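Local coordinates for 2OG-Fe dioxygenase family protein (Methylibium petroleiphilum, PDB 3PL0) that probably acts as a dioxygenase of the 2OG-Fe family, built on a double-stranded beta-helix (cupin) fold, at residues Arg66-Gly71 and Arg105-Leu110; His70-Gln75 and Gln86-Trp91; Tyr143-Pro148 and Gly248-Pro253; Asp168-Val173 and Thr244-Gly249. One frame throughout, in Å; residues are numbered along the deposited sequence. Where two conformers were deposited one is given.

Contact 1 of 4, residues Arg66-Gly71 and Arg105-Leu110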
# COMPACT_ATOMS: atom_id res chain seq x y z
N ARG A 66 -0.69 -7.35 -14.38
CA ARG A 66 -1.20 -6.88 -13.09
C ARG A 66 -2.55 -7.49 -12.74
O ARG A 66 -3.46 -7.51 -13.54
CB ARG A 66 -1.30 -5.36 -13.12
CG ARG A 66 -1.72 -4.76 -11.76
CD ARG A 66 -1.33 -3.33 -11.64
NE ARG A 66 -2.12 -2.48 -12.53
CZ ARG A 66 -1.63 -1.39 -13.13
NH1 ARG A 66 -0.37 -1.04 -12.95
NH2 ARG A 66 -2.41 -0.64 -13.92
N TYR A 67 -2.65 -8.01 -11.53
CA TYR A 67 -3.89 -8.44 -10.93
C TYR A 67 -4.17 -7.65 -9.67
O TYR A 67 -3.25 -7.32 -8.89
CB TYR A 67 -3.79 -9.92 -10.56
CG TYR A 67 -3.39 -10.80 -11.73
CD1 TYR A 67 -2.05 -10.95 -12.11
CD2 TYR A 67 -4.35 -11.46 -12.47
CE1 TYR A 67 -1.68 -11.73 -13.18
CE2 TYR A 67 -3.98 -12.26 -13.54
CZ TYR A 67 -2.66 -12.40 -13.88
OH TYR A 67 -2.33 -13.18 -14.97
N ARG A 68 -5.45 -7.41 -9.41
CA ARG A 68 -5.85 -6.61 -8.27
C ARG A 68 -7.32 -6.78 -7.96
O ARG A 68 -8.10 -7.41 -8.69
CB ARG A 68 -5.59 -5.13 -8.56
CG ARG A 68 -6.51 -4.55 -9.64
CD ARG A 68 -5.97 -3.32 -10.26
NE ARG A 68 -5.97 -2.19 -9.34
CZ ARG A 68 -5.38 -1.03 -9.58
NH1 ARG A 68 -4.76 -0.80 -10.73
NH2 ARG A 68 -5.42 -0.07 -8.65
N ARG A 69 -7.67 -6.21 -6.82
CA ARG A 69 -9.04 -5.98 -6.41
C ARG A 69 -9.01 -4.70 -5.59
O ARG A 69 -7.92 -4.16 -5.33
CB ARG A 69 -9.56 -7.12 -5.56
CG ARG A 69 -9.91 -8.39 -6.35
CD ARG A 69 -10.41 -9.44 -5.43
NE ARG A 69 -10.66 -10.64 -6.18
CZ ARG A 69 -11.69 -10.83 -7.00
NH1 ARG A 69 -12.67 -9.95 -7.13
NH2 ARG A 69 -11.74 -11.96 -7.67
N HIS A 70 -10.21 -4.18 -5.27
CA HIS A 70 -10.37 -2.84 -4.70
C HIS A 70 -11.54 -2.84 -3.72
O HIS A 70 -12.56 -3.52 -3.93
CB HIS A 70 -10.58 -1.85 -5.84
CG HIS A 70 -10.79 -0.43 -5.42
ND1 HIS A 70 -11.82 0.34 -5.90
CD2 HIS A 70 -10.06 0.37 -4.60
CE1 HIS A 70 -11.73 1.56 -5.37
NE2 HIS A 70 -10.66 1.61 -4.60
N GLY A 71 -11.38 -2.12 -2.61
CA GLY A 71 -12.44 -2.03 -1.63
C GLY A 71 -12.21 -0.83 -0.76
O GLY A 71 -11.06 -0.41 -0.57
N ARG A 105 -11.85 4.42 -12.59
CA ARG A 105 -11.64 3.01 -12.89
C ARG A 105 -12.40 2.13 -11.92
O ARG A 105 -12.25 2.27 -10.72
CB ARG A 105 -10.14 2.67 -12.82
CG ARG A 105 -9.30 3.47 -13.80
CD ARG A 105 -9.09 2.72 -15.09
NE ARG A 105 -7.92 1.87 -14.94
N TRP A 106 -13.22 1.25 -12.46
CA TRP A 106 -13.89 0.22 -11.69
C TRP A 106 -13.05 -1.04 -11.72
O TRP A 106 -12.63 -1.47 -12.78
CB TRP A 106 -15.27 -0.06 -12.25
CG TRP A 106 -16.21 1.05 -12.01
CD1 TRP A 106 -16.47 2.10 -12.84
CD2 TRP A 106 -17.01 1.24 -10.84
NE1 TRP A 106 -17.40 2.93 -12.26
CE2 TRP A 106 -17.75 2.43 -11.03
CE3 TRP A 106 -17.18 0.52 -9.65
CZ2 TRP A 106 -18.64 2.92 -10.07
CZ3 TRP A 106 -18.07 1.01 -8.70
CH2 TRP A 106 -18.79 2.19 -8.92
N PHE A 107 -12.77 -1.56 -10.53
CA PHE A 107 -12.04 -2.79 -10.32
C PHE A 107 -12.97 -3.74 -9.65
O PHE A 107 -14.07 -3.37 -9.26
CB PHE A 107 -10.84 -2.53 -9.42
CG PHE A 107 -9.85 -1.61 -10.00
CD1 PHE A 107 -9.18 -1.95 -11.18
CD2 PHE A 107 -9.57 -0.39 -9.39
CE1 PHE A 107 -8.26 -1.10 -11.72
CE2 PHE A 107 -8.62 0.48 -9.94
CZ PHE A 107 -7.96 0.12 -11.11
N GLU A 108 -12.53 -4.99 -9.52
CA GLU A 108 -13.34 -6.00 -8.86
C GLU A 108 -13.23 -5.85 -7.32
O GLU A 108 -12.15 -5.52 -6.79
CB GLU A 108 -12.87 -7.39 -9.28
CG GLU A 108 -13.03 -7.70 -10.77
CD GLU A 108 -14.50 -7.71 -11.19
OE1 GLU A 108 -15.31 -8.40 -10.52
OE2 GLU A 108 -14.84 -7.02 -12.19
N PRO A 109 -14.34 -6.07 -6.61
CA PRO A 109 -14.32 -5.96 -5.16
C PRO A 109 -13.50 -7.03 -4.43
O PRO A 109 -13.37 -8.18 -4.86
CB PRO A 109 -15.80 -6.05 -4.76
CG PRO A 109 -16.55 -6.43 -5.99
CD PRO A 109 -15.67 -6.39 -7.16
N LEU A 110 -12.99 -6.62 -3.29
CA LEU A 110 -12.32 -7.52 -2.38
C LEU A 110 -13.25 -8.67 -2.01
O LEU A 110 -14.49 -8.54 -2.02
CB LEU A 110 -11.96 -6.76 -1.10
CG LEU A 110 -11.16 -5.47 -1.19
CD1 LEU A 110 -11.03 -4.78 0.19
CD2 LEU A 110 -9.79 -5.74 -1.83
O HOH W 1 -9.84 -5.73 -10.20
O HOH W 2 -15.06 -10.29 -8.75
O HOH W 3 -13.45 -0.03 -8.02
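The Arg-68 side chain leaves with CG tucked over its own backbone, flanked by N and C (chi1 69°), and bends again at chi3, which lays its guanidinium over the Phe-107 ring. The two flat groups are stacked, with planes 12° apart. Arg-68 CZ lies 3.2 Å from Phe-107 CZ, and the cation-pi geometry is over the face. Arg-68 CD adds a CH-pi contact to the same ring. Asp-56 forms a salt bridge with Arg-68 NH1. With an alanine here, the Phe-107 face is likely to lose its cationic cover and Asp-56 this partner.

Phe-107 also turns an edge toward the face of His-70, in an offset edge-to-face pair. His-70 CB touches Phe-107 CB at 3.7 Å. The backbones form a single beta bridge, His-70 with Pro-109. It joins strand 65-77 of the double-stranded beta-helix to the loop before helix 112-115. His-70 N donates to Glu-108 O at 2.8 Å, and Leu-110 N returns a bond to His-70 O at 3.2 Å. The second donor sits well above the carbonyl plane.

Arg-69 runs extended from CG to NE alongside the loop. Its NH1 donates to Pro-109 O at 3.0 Å, tilted from the guanidinium plane. A water links the same NH1 to Glu-108 OE1. Another water joins Arg-68 O to Glu-108 N, and a third joins His-70 ND1 to Phe-107 N. His-70 NE2 is hydrogen-bonded to Glu-145 OE1.

Contact 2 of 4, residues His70-Gln75 and Gln86-Trp91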
# COMPACT_ATOMS: atom_id res chain seq x y z
N HIS A 70 -10.21 -4.18 -5.27
CA HIS A 70 -10.37 -2.84 -4.70
C HIS A 70 -11.54 -2.84 -3.72
O HIS A 70 -12.56 -3.52 -3.93
CB HIS A 70 -10.58 -1.85 -5.84
CG HIS A 70 -10.79 -0.43 -5.42
ND1 HIS A 70 -11.82 0.34 -5.90
CD2 HIS A 70 -10.06 0.37 -4.60
CE1 HIS A 70 -11.73 1.56 -5.37
NE2 HIS A 70 -10.66 1.61 -4.60
N GLY A 71 -11.38 -2.12 -2.61
CA GLY A 71 -12.44 -2.03 -1.63
C GLY A 71 -12.21 -0.83 -0.76
O GLY A 71 -11.06 -0.41 -0.57
N CYS A 72 -13.31 -0.27 -0.24
CA CYS A 72 -13.21 0.98 0.51
C CYS A 72 -13.95 0.90 1.84
O CYS A 72 -14.91 0.10 2.01
CB CYS A 72 -13.76 2.14 -0.32
SG CYS A 72 -12.91 2.38 -1.92
N PHE A 73 -13.50 1.75 2.76
CA PHE A 73 -13.95 1.71 4.11
C PHE A 73 -13.94 3.11 4.66
O PHE A 73 -13.32 4.02 4.10
CB PHE A 73 -13.00 0.83 4.94
CG PHE A 73 -12.77 -0.52 4.35
CD1 PHE A 73 -11.84 -0.69 3.32
CD2 PHE A 73 -13.47 -1.63 4.80
CE1 PHE A 73 -11.63 -1.94 2.76
CE2 PHE A 73 -13.26 -2.88 4.23
CZ PHE A 73 -12.33 -3.03 3.20
N MSE A 74 -14.67 3.26 5.77
CA MSE A 74 -14.59 4.46 6.60
C MSE A 74 -14.32 4.05 8.04
O MSE A 74 -14.98 3.14 8.60
CB MSE A 74 -15.86 5.33 6.51
CG MSE A 74 -15.73 6.75 7.12
SE MSE A 74 -17.27 7.92 6.67
CE MSE A 74 -18.62 6.97 7.74
N GLN A 75 -13.33 4.71 8.61
CA GLN A 75 -12.94 4.49 9.96
C GLN A 75 -13.32 5.73 10.73
O GLN A 75 -12.98 6.83 10.33
CB GLN A 75 -11.45 4.30 10.08
CG GLN A 75 -10.99 4.08 11.52
CD GLN A 75 -9.50 3.85 11.65
OE1 GLN A 75 -8.75 4.14 10.75
NE2 GLN A 75 -9.06 3.37 12.83
N GLN A 86 -20.08 1.30 0.08
CA GLN A 86 -20.47 0.70 -1.18
C GLN A 86 -19.33 0.74 -2.19
O GLN A 86 -18.59 1.73 -2.24
CB GLN A 86 -21.68 1.41 -1.77
CG GLN A 86 -22.22 0.71 -3.01
CD GLN A 86 -23.67 1.07 -3.27
OE1 GLN A 86 -24.57 0.24 -3.10
NE2 GLN A 86 -23.92 2.32 -3.66
N HIS A 87 -19.20 -0.33 -2.98
CA HIS A 87 -18.15 -0.42 -4.01
C HIS A 87 -18.15 0.83 -4.89
O HIS A 87 -19.19 1.37 -5.21
CB HIS A 87 -18.32 -1.67 -4.86
CG HIS A 87 -17.09 -2.01 -5.66
ND1 HIS A 87 -15.87 -2.27 -5.07
CD2 HIS A 87 -16.90 -2.10 -7.00
CE1 HIS A 87 -14.98 -2.52 -6.02
NE2 HIS A 87 -15.58 -2.44 -7.20
N ARG A 88 -16.97 1.33 -5.22
CA ARG A 88 -16.87 2.59 -5.92
C ARG A 88 -15.63 2.62 -6.78
O ARG A 88 -14.74 1.80 -6.62
CB ARG A 88 -16.87 3.77 -4.93
CG ARG A 88 -15.72 3.77 -3.92
CD ARG A 88 -15.69 5.01 -3.07
NE ARG A 88 -15.29 6.22 -3.80
CZ ARG A 88 -14.05 6.51 -4.23
NH1 ARG A 88 -13.03 5.66 -4.02
NH2 ARG A 88 -13.81 7.67 -4.88
N ALA A 89 -15.59 3.59 -7.69
CA ALA A 89 -14.49 3.72 -8.61
C ALA A 89 -13.29 4.40 -7.97
O ALA A 89 -13.41 5.14 -6.99
CB ALA A 89 -14.94 4.50 -9.83
N HIS A 90 -12.13 4.16 -8.57
CA HIS A 90 -10.91 4.74 -8.11
C HIS A 90 -10.57 5.87 -9.10
O HIS A 90 -10.56 5.62 -10.29
CB HIS A 90 -9.80 3.68 -8.05
CG HIS A 90 -8.47 4.26 -7.69
ND1 HIS A 90 -8.20 4.80 -6.45
CD2 HIS A 90 -7.37 4.49 -8.44
CE1 HIS A 90 -6.98 5.30 -6.45
NE2 HIS A 90 -6.45 5.11 -7.64
N TRP A 91 -10.32 7.08 -8.60
CA TRP A 91 -10.04 8.24 -9.43
C TRP A 91 -8.55 8.37 -9.75
O TRP A 91 -7.72 8.25 -8.87
CB TRP A 91 -10.53 9.55 -8.73
CG TRP A 91 -10.74 10.76 -9.66
CD1 TRP A 91 -11.15 10.72 -10.95
CD2 TRP A 91 -10.54 12.16 -9.34
NE1 TRP A 91 -11.21 11.99 -11.46
CE2 TRP A 91 -10.84 12.89 -10.50
CE3 TRP A 91 -10.11 12.85 -8.19
CZ2 TRP A 91 -10.76 14.32 -10.55
CZ3 TRP A 91 -10.04 14.27 -8.24
CH2 TRP A 91 -10.36 14.98 -9.42
O HOH W 3 -13.45 -0.03 -8.02
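His-70 reaches the backbone of Arg-88 and Ala-89 with the CE1 corner of its ring. Its CG, anti to the backbone N (chi1 179°), carries the ring to the Arg-88 carbonyl. Arg-88 O lies at the ring edge, 3.3 Å from His-70 CE1. A water bridges the two residues: it donates to Arg-88 O at 2.6 Å and is hydrogen-bonded to His-70 ND1.

His-90 has its own CG trans to N (chi1 175°). Its CB packs 3.9 Å from His-70 CE1, while the imidazole continues past. The edge of the His-90 ring is turned toward the face of His-70, with planes at 74°, in an offset edge-to-face pair. His-87 is the third member of the aromatic cluster. Its ring is oblique to that of His-70, and its CE1 meets His-70 O edge-on at 3.4 Å. His-87 NE2 is hydrogen-bonded to Phe-107 O.

The Arg-88 chain bends at chi3. Cys-72 SG rests 3.7 Å from Arg-88 CG and lies in the plane of the guanidinium at its edge, 3.9 Å from Arg-88 NH1. The loop that leads into strand 90-92 runs across strand 65-77 here.

Glu-145 OE1, on strand 141-152, bonds to both His-70 NE2 and His-90 ND1. One carboxylate oxygen thus probably fixes the turn of both imidazoles and is likely to polarise them.

Contact 3 of 4, residues Tyr143-Pro148 and Gly248-Pro253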
# COMPACT_ATOMS: atom_id res chain seq x y z
N TYR A 143 -11.13 8.03 5.23
CA TYR A 143 -11.62 7.37 4.05
C TYR A 143 -10.47 6.56 3.48
O TYR A 143 -9.44 7.13 3.07
CB TYR A 143 -12.12 8.38 3.04
CG TYR A 143 -13.25 9.20 3.62
CD1 TYR A 143 -12.98 10.29 4.43
CD2 TYR A 143 -14.59 8.82 3.45
CE1 TYR A 143 -14.04 11.04 5.02
CE2 TYR A 143 -15.61 9.54 4.01
CZ TYR A 143 -15.33 10.64 4.80
OH TYR A 143 -16.35 11.36 5.36
N ILE A 144 -10.65 5.25 3.51
CA ILE A 144 -9.60 4.25 3.26
C ILE A 144 -9.91 3.50 1.97
O ILE A 144 -11.02 2.94 1.81
CB ILE A 144 -9.54 3.20 4.43
CG1 ILE A 144 -9.34 3.92 5.77
CG2 ILE A 144 -8.48 2.11 4.18
CD1 ILE A 144 -9.40 3.00 6.98
N GLU A 145 -8.95 3.43 1.07
CA GLU A 145 -9.03 2.50 -0.05
C GLU A 145 -7.99 1.38 0.11
O GLU A 145 -6.89 1.63 0.61
CB GLU A 145 -8.83 3.23 -1.38
CG GLU A 145 -9.82 4.39 -1.60
CD GLU A 145 -9.84 4.96 -3.03
OE1 GLU A 145 -9.92 4.17 -4.01
OE2 GLU A 145 -9.84 6.21 -3.17
N ALA A 146 -8.37 0.16 -0.24
CA ALA A 146 -7.47 -0.98 -0.17
C ALA A 146 -7.24 -1.50 -1.58
O ALA A 146 -8.21 -1.76 -2.29
CB ALA A 146 -8.06 -2.05 0.69
N HIS A 147 -5.98 -1.68 -1.97
CA HIS A 147 -5.64 -2.21 -3.28
C HIS A 147 -4.65 -3.37 -3.15
O HIS A 147 -3.43 -3.16 -3.13
CB HIS A 147 -4.97 -1.11 -4.09
CG HIS A 147 -5.77 0.12 -4.27
ND1 HIS A 147 -6.51 0.34 -5.40
CD2 HIS A 147 -5.93 1.22 -3.50
CE1 HIS A 147 -7.11 1.51 -5.32
NE2 HIS A 147 -6.77 2.07 -4.17
N PRO A 148 -5.15 -4.60 -3.04
CA PRO A 148 -4.24 -5.74 -3.10
C PRO A 148 -3.76 -5.95 -4.52
O PRO A 148 -4.58 -5.89 -5.46
CB PRO A 148 -5.09 -6.92 -2.67
CG PRO A 148 -6.52 -6.49 -2.94
CD PRO A 148 -6.54 -5.00 -2.74
N GLY A 248 -11.54 14.04 4.85
CA GLY A 248 -12.54 14.81 4.10
C GLY A 248 -13.43 13.94 3.21
O GLY A 248 -14.66 14.00 3.25
N GLY A 249 -12.80 13.09 2.42
CA GLY A 249 -13.53 12.11 1.64
C GLY A 249 -12.55 11.30 0.82
O GLY A 249 -11.33 11.54 0.84
N PHE A 250 -13.09 10.37 0.06
CA PHE A 250 -12.27 9.69 -0.97
C PHE A 250 -11.87 10.68 -2.04
O PHE A 250 -12.62 11.62 -2.32
CB PHE A 250 -13.05 8.56 -1.60
CG PHE A 250 -13.44 7.51 -0.66
CD1 PHE A 250 -12.48 6.62 -0.17
CD2 PHE A 250 -14.73 7.40 -0.22
CE1 PHE A 250 -12.83 5.64 0.71
CE2 PHE A 250 -15.08 6.41 0.66
CZ PHE A 250 -14.11 5.53 1.15
N GLN A 251 -10.69 10.49 -2.64
CA GLN A 251 -10.32 11.24 -3.85
C GLN A 251 -11.43 10.97 -4.85
O GLN A 251 -11.79 9.81 -5.11
CB GLN A 251 -8.96 10.77 -4.44
CG GLN A 251 -7.74 11.60 -4.08
CD GLN A 251 -7.65 12.94 -4.78
OE1 GLN A 251 -8.51 13.27 -5.60
NE2 GLN A 251 -6.62 13.74 -4.46
N ALA A 252 -12.00 12.04 -5.40
CA ALA A 252 -13.07 11.89 -6.36
C ALA A 252 -13.32 13.23 -7.07
O ALA A 252 -13.12 14.31 -6.49
CB ALA A 252 -14.37 11.37 -5.69
N PRO A 253 -13.76 13.16 -8.33
CA PRO A 253 -14.20 14.39 -9.02
C PRO A 253 -15.37 15.01 -8.28
O PRO A 253 -16.16 14.30 -7.64
CB PRO A 253 -14.65 13.88 -10.39
CG PRO A 253 -15.08 12.48 -10.14
CD PRO A 253 -14.17 11.95 -9.06
O HOH W 4 -9.21 8.12 -1.64
O HOH W 5 -10.09 7.73 -5.52
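Tyr-143 lays one face of its ring on Gly-249. Gly-249 CA sits 3.3 Å above the plane, offset toward the rim, in a CH-pi contact. Gly-248 follows obliquely, with its C 3.5 Å from Tyr-143 CE1. On Phe-250 the roles change. Tyr-143 CB stands over the face of the Phe-250 ring, 3.7 Å from Phe-250 CE1, and the edge of the tyrosine ring is turned toward that same face. The pair is edge-to-face, with planes at 75°. Cutting Tyr-143 back to an alanine is likely to uncover Gly-249 and leave the Phe-250 ring without its T-shaped partner.

Ile-144 O meets the edge of the Phe-250 ring, 3.4 Å from Phe-250 CE1. Glu-145 CG approaches the same ring obliquely, at 3.8 Å from Phe-250 CD1. The glutamate chain is extended beyond CG, which carries its carboxylate toward the 248-253 backbone. No hydrogen bond crosses directly. Instead, two waters donate to Glu-145 OE2, one at 2.5 Å and one at 2.8 Å. The first accepts from Gln-251 N, and the second donates to Gln-251 O.

Further out, Glu-145 OE1 is held by His-70 NE2 and His-90 ND1. Gln-251 NE2 bonds to Gly-169 O, and Arg-88 touches Phe-250. The arrangement is that of a C-terminal tail folding back after strand 237-246 onto the neighbouring antiparallel strand 141-152 of a cupin-type double-stranded beta-helix.

Contact 4 of 4, residues Asp168-Val173 and Thr244-Gly249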
# COMPACT_ATOMS: atom_id res chain seq x y z
N ASP A 168 0.32 9.64 -3.76
CA ASP A 168 -0.94 8.99 -4.04
C ASP A 168 -2.16 9.95 -3.95
O ASP A 168 -3.28 9.56 -4.21
CB ASP A 168 -1.10 7.80 -3.13
CG ASP A 168 -0.05 6.74 -3.37
OD1 ASP A 168 1.14 6.94 -3.03
OD2 ASP A 168 -0.44 5.68 -3.86
N GLY A 169 -1.92 11.19 -3.54
CA GLY A 169 -2.97 12.19 -3.47
C GLY A 169 -3.87 12.08 -2.26
O GLY A 169 -5.01 12.54 -2.30
N VAL A 170 -3.33 11.50 -1.18
CA VAL A 170 -4.08 11.23 0.03
C VAL A 170 -3.31 11.84 1.20
O VAL A 170 -2.38 12.60 1.00
CB VAL A 170 -4.29 9.69 0.20
CG1 VAL A 170 -5.15 9.11 -0.94
CG2 VAL A 170 -2.94 8.92 0.29
N ASP A 171 -3.65 11.49 2.43
CA ASP A 171 -2.89 11.94 3.59
C ASP A 171 -1.74 10.98 3.97
O ASP A 171 -0.61 11.42 4.17
CB ASP A 171 -3.80 12.13 4.78
CG ASP A 171 -4.60 13.42 4.67
OD1 ASP A 171 -4.09 14.45 5.15
OD2 ASP A 171 -5.68 13.39 4.05
N PHE A 172 -2.06 9.71 4.11
CA PHE A 172 -1.10 8.66 4.50
C PHE A 172 -1.32 7.41 3.68
O PHE A 172 -2.46 7.12 3.25
CB PHE A 172 -1.20 8.31 5.98
CG PHE A 172 -0.90 9.45 6.87
CD1 PHE A 172 0.40 9.77 7.20
CD2 PHE A 172 -1.93 10.26 7.37
CE1 PHE A 172 0.68 10.84 8.00
CE2 PHE A 172 -1.65 11.33 8.16
CZ PHE A 172 -0.35 11.63 8.49
N VAL A 173 -0.20 6.72 3.41
CA VAL A 173 -0.21 5.44 2.73
C VAL A 173 0.54 4.38 3.52
O VAL A 173 1.58 4.68 4.17
CB VAL A 173 0.38 5.57 1.33
CG1 VAL A 173 0.38 4.19 0.64
CG2 VAL A 173 -0.43 6.61 0.51
N THR A 244 -4.71 3.38 1.45
CA THR A 244 -4.60 4.80 1.48
C THR A 244 -5.59 5.37 2.48
O THR A 244 -6.73 4.89 2.60
CB THR A 244 -4.81 5.43 0.10
OG1 THR A 244 -6.14 5.18 -0.33
CG2 THR A 244 -3.83 4.88 -0.91
N TYR A 245 -5.16 6.40 3.19
CA TYR A 245 -5.99 7.08 4.15
C TYR A 245 -6.11 8.55 3.76
O TYR A 245 -5.09 9.24 3.54
CB TYR A 245 -5.38 6.96 5.56
CG TYR A 245 -5.39 5.56 6.12
CD1 TYR A 245 -4.58 4.57 5.57
CD2 TYR A 245 -6.20 5.23 7.20
CE1 TYR A 245 -4.59 3.28 6.06
CE2 TYR A 245 -6.22 3.96 7.72
CZ TYR A 245 -5.43 2.97 7.14
OH TYR A 245 -5.45 1.71 7.66
N ARG A 246 -7.35 9.04 3.72
CA ARG A 246 -7.60 10.41 3.31
C ARG A 246 -8.66 11.07 4.19
O ARG A 246 -9.69 10.45 4.49
CB ARG A 246 -8.02 10.43 1.85
CG ARG A 246 -8.10 11.86 1.22
CD ARG A 246 -8.20 11.78 -0.30
NE ARG A 246 -8.03 13.10 -0.88
CZ ARG A 246 -9.00 14.01 -0.99
NH1 ARG A 246 -10.22 13.73 -0.55
NH2 ARG A 246 -8.76 15.19 -1.51
N SER A 247 -8.38 12.31 4.62
CA SER A 247 -9.32 13.16 5.34
C SER A 247 -10.31 13.79 4.39
O SER A 247 -9.96 14.05 3.26
CB SER A 247 -8.55 14.31 5.99
OG SER A 247 -9.41 15.10 6.78
N GLY A 248 -11.54 14.04 4.85
CA GLY A 248 -12.54 14.81 4.10
C GLY A 248 -13.43 13.94 3.21
O GLY A 248 -14.66 14.00 3.25
N GLY A 249 -12.80 13.09 2.42
CA GLY A 249 -13.53 12.11 1.64
C GLY A 249 -12.55 11.30 0.82
O GLY A 249 -11.33 11.54 0.84
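Val-170 and Thr-244 meet at about a right angle, with Val-170 CG1 3.8 Å from Thr-244 CB. Val-173 and Thr-244 share one face of the sheet and run alongside each other in the same direction. Their CG2 methyls are 4.1 Å apart. Phe-172 and Tyr-245 occupy the other face. They touch through their CB atoms at 4.4 Å, and beyond that the Phe-172 ring leads away.

The strands are antiparallel. Phe-172 with Tyr-245 is the hydrogen-bonded pair, and Val-173 with Thr-244 is a non-hydrogen-bonded one. Asp-171 and Phe-172 both face Tyr-245, which makes a classic beta bulge. Tyr-245 O therefore accepts two bonds, from Asp-171 N at 2.9 Å and from Phe-172 N at 3.1 Å. Both donors lie in the carbonyl plane. Tyr-245 N gives a bond back to Phe-172 O.

Asp-171 has CG opposite its carbonyl carbon (chi1 -77°), and its carboxylate reaches beyond the paired residues. Ser-247 N donates to Asp-171 OD2 at 3.0 Å. The N-H points straight at the oxygen, which is met from above the carboxylate plane. Arg-246 runs extended from CG to NE. Its NE makes a weak bond to Gly-169 O, and NH1 donates to Gly-249 O at 2.8 Å, with that oxygen in the guanidinium plane.

Helix 118-134 lies against the Phe-172 and Tyr-245 face. There Phe-131 stacks on Phe-172 and meets Tyr-245 edge-to-face. Strands 209-213 and 141-152 flank the pair, next to strands 172-181 and 237-246 respectively.

From the N terminus, strand 65-77 opens two loops. Contact 2 closes the shorter, 70 to 91, which falls inside the longer one, 66 to 110, closed by contact 1. They share His-70 and Gly-71 and also touch through His-87 and Phe-107. Contacts 3 and 4 come later in the chain. The 168-173 to 244-249 loop of contact 4 lies wholly within the span from 143 to 253 closed by contact 3; the two share Gly-248 and Gly-249. Strand 141-152 pairs with strands 65-77 and 237-246, so each contact has at least one segment on the main antiparallel sheet. Glu-145 joins contact 3 to contacts 1 and 2 through His-70. Contacts 1 and 4 do not touch.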